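Local coordinates for protein DNA polymerase III subunit beta (Pseudomonas aeruginosa, PDB 4TSZ) that forms the sliding clamp of the replication machinery, tethering DNA polymerases and other proteins to DNA and so making synthesis processive, at residues F4-E9 with G56-E61. Numbering follows the deposited sequence.
Sequences FTIQRE and GRVVLE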
loop_
_atom_site.group_PDB
_atom_site.type_symbol
_atom_site.label_atom_id
_atom_site.label_comp_id
_atom_site.label_asym_id
_atom_site.label_seq_id
_atom_site.Cartn_x
_atom_site.Cartn_y
_atom_site.Cartn_z
ATOM N N PHE E 4 -4.374 -31.622 -19.373
ATOM C CA PHE E 4 -4.712 -30.578 -20.337
ATOM C C PHE E 4 -3.526 -29.645 -20.588
ATOM O O PHE E 4 -2.581 -29.594 -19.797
ATOM C CB PHE E 4 -5.962 -29.775 -19.882
ATOM C CG PHE E 4 -5.807 -28.986 -18.605
ATOM C CD1 PHE E 4 -6.024 -29.585 -17.363
ATOM C CD2 PHE E 4 -5.464 -27.640 -18.638
ATOM C CE1 PHE E 4 -5.892 -28.850 -16.180
ATOM C CE2 PHE E 4 -5.316 -26.912 -17.454
ATOM C CZ PHE E 4 -5.527 -27.522 -16.229
ATOM N N THR E 5 -3.585 -28.929 -21.708
ATOM C CA THR E 5 -2.637 -27.893 -22.100
ATOM C C THR E 5 -3.429 -26.590 -22.186
ATOM O O THR E 5 -4.619 -26.601 -22.556
ATOM C CB THR E 5 -1.851 -28.227 -23.383
ATOM O OG1 THR E 5 -2.750 -28.551 -24.441
ATOM C CG2 THR E 5 -0.852 -29.347 -23.183
ATOM N N ILE E 6 -2.783 -25.485 -21.779
ATOM C CA ILE E 6 -3.392 -24.156 -21.741
ATOM C C ILE E 6 -2.312 -23.062 -21.851
ATOM O O ILE E 6 -1.205 -23.224 -21.324
ATOM C CB ILE E 6 -4.279 -24.011 -20.445
ATOM C CG1 ILE E 6 -5.167 -22.740 -20.462
ATOM C CG2 ILE E 6 -3.465 -24.161 -19.135
ATOM C CD1 ILE E 6 -6.409 -22.786 -19.560
ATOM N N GLN E 7 -2.640 -21.950 -22.531
ATOM C CA GLN E 7 -1.750 -20.798 -22.640
ATOM C C GLN E 7 -1.754 -20.102 -21.294
ATOM O O GLN E 7 -2.793 -20.069 -20.628
ATOM C CB GLN E 7 -2.236 -19.819 -23.726
ATOM C CG GLN E 7 -1.976 -20.277 -25.158
ATOM C CD GLN E 7 -0.532 -20.131 -25.573
ATOM O OE1 GLN E 7 0.181 -21.122 -25.777
ATOM N NE2 GLN E 7 -0.064 -18.891 -25.708
ATOM N N ARG E 8 -0.593 -19.559 -20.890
ATOM C CA ARG E 8 -0.398 -18.854 -19.617
ATOM C C ARG E 8 -1.526 -17.874 -19.286
ATOM O O ARG E 8 -2.111 -17.966 -18.209
ATOM C CB ARG E 8 0.977 -18.148 -19.589
ATOM C CG ARG E 8 1.239 -17.336 -18.322
ATOM C CD ARG E 8 2.434 -16.427 -18.485
ATOM N NE ARG E 8 2.574 -15.469 -17.383
ATOM C CZ ARG E 8 2.010 -14.263 -17.351
ATOM N NH1 ARG E 8 1.247 -13.848 -18.355
ATOM N NH2 ARG E 8 2.204 -13.462 -16.311
ATOM N N GLU E 9 -1.832 -16.960 -20.222
ATOM C CA GLU E 9 -2.835 -15.901 -20.062
ATOM C C GLU E 9 -4.257 -16.426 -19.952
ATOM O O GLU E 9 -5.048 -15.855 -19.199
ATOM C CB GLU E 9 -2.705 -14.837 -21.169
ATOM C CG GLU E 9 -1.401 -14.045 -21.121
ATOM C CD GLU E 9 -0.139 -14.792 -21.532
ATOM O OE1 GLU E 9 -0.259 -15.826 -22.233
ATOM O OE2 GLU E 9 0.966 -14.357 -21.131
ATOM N N GLY E 56 -14.675 -19.856 -12.615
ATOM C CA GLY E 56 -14.112 -19.375 -13.873
ATOM C C GLY E 56 -14.087 -20.507 -14.881
ATOM O O GLY E 56 -13.864 -21.661 -14.511
ATOM N N ARG E 57 -14.351 -20.200 -16.156
ATOM C CA ARG E 57 -14.390 -21.219 -17.208
ATOM C C ARG E 57 -13.495 -20.874 -18.389
ATOM O O ARG E 57 -13.418 -19.708 -18.785
ATOM C CB ARG E 57 -15.836 -21.478 -17.677
ATOM C CG ARG E 57 -16.602 -22.444 -16.780
ATOM C CD ARG E 57 -18.108 -22.366 -16.997
ATOM N NE ARG E 57 -18.733 -21.349 -16.138
ATOM C CZ ARG E 57 -19.049 -20.107 -16.517
ATOM N NH1 ARG E 57 -18.839 -19.712 -17.767
ATOM N NH2 ARG E 57 -19.597 -19.261 -15.653
ATOM N N VAL E 58 -12.800 -21.899 -18.936
ATOM C CA VAL E 58 -11.902 -21.789 -20.095
ATOM C C VAL E 58 -12.173 -22.932 -21.065
ATOM O O VAL E 58 -12.294 -24.091 -20.642
ATOM C CB VAL E 58 -10.377 -21.764 -19.757
ATOM C CG1 VAL E 58 -9.605 -20.953 -20.791
ATOM C CG2 VAL E 58 -10.089 -21.256 -18.350
ATOM N N VAL E 59 -12.217 -22.614 -22.375
ATOM C CA VAL E 59 -12.368 -23.610 -23.435
ATOM C C VAL E 59 -10.950 -24.116 -23.737
ATOM O O VAL E 59 -10.049 -23.308 -23.961
ATOM C CB VAL E 59 -13.079 -23.046 -24.704
ATOM C CG1 VAL E 59 -13.165 -24.099 -25.804
ATOM C CG2 VAL E 59 -14.468 -22.512 -24.369
ATOM N N LEU E 60 -10.749 -25.439 -23.700
ATOM C CA LEU E 60 -9.452 -26.067 -23.970
ATOM C C LEU E 60 -9.332 -26.420 -25.458
ATOM O O LEU E 60 -10.218 -27.077 -26.006
ATOM C CB LEU E 60 -9.240 -27.303 -23.072
ATOM C CG LEU E 60 -9.293 -27.050 -21.558
ATOM C CD1 LEU E 60 -9.490 -28.337 -20.796
ATOM C CD2 LEU E 60 -8.040 -26.304 -21.068
ATOM N N GLU E 61 -8.257 -25.945 -26.112
ATOM C CA GLU E 61 -8.001 -26.154 -27.538
ATOM C C GLU E 61 -7.521 -27.576 -27.877
ATOM O O GLU E 61 -8.208 -28.289 -28.607
ATOM C CB GLU E 61 -7.054 -25.074 -28.095
#
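Leu-60 lays its forked end over the start of strand 3-7. Leu-60 CD1 rests on Phe-4 CB at 3.9 Å, while CD2 sits among the Phe-4 ring, the carbonyl oxygen of Thr-5 and the tip of Ile-6. Leu-60 CD2 comes obliquely to the ring, 3.8 Å from Phe-4 CD2. The same methyl, Leu-60 CD2, is 3.7 Å from Thr-5 O, so a branched aliphatic chain of this length can fill the corner between ring and main chain. Its CG stands anti to the carbonyl carbon (chi1 -59°), and this swings both methyls across to the facing strand. Phe-4 holds its CG between the backbone N and the carbonyl carbon (chi1 64°), and its broad apolar ring suits a buried place between the two sheets.

The contact joins strand 3-7, hydrogen-bonded to strand 88-94 in one antiparallel sheet of the N-terminal domain, to the end of strand 52-59 and the residue after it. Strand 52-59 pairs with strand 42-48 in a second sheet, which runs on into the central domain. Phe-4 also packs on Leu-43 of strand 42-48, while Ala-10 and Pro-14 of helix 8-19 pack on Val-58.

Ile-6 makes the second meeting point. Its CG1 branch carries CD1 out to Val-58, crossing that side chain at about a right angle. Ile-6 CD1 lies 3.9 Å from Val-58 CG1, and 4.2 Å from Leu-60 CD2. The long arm of isoleucine suits this reach; Val-58, whose side chain sets out toward strand 3-7, meets it with a short branched side chain.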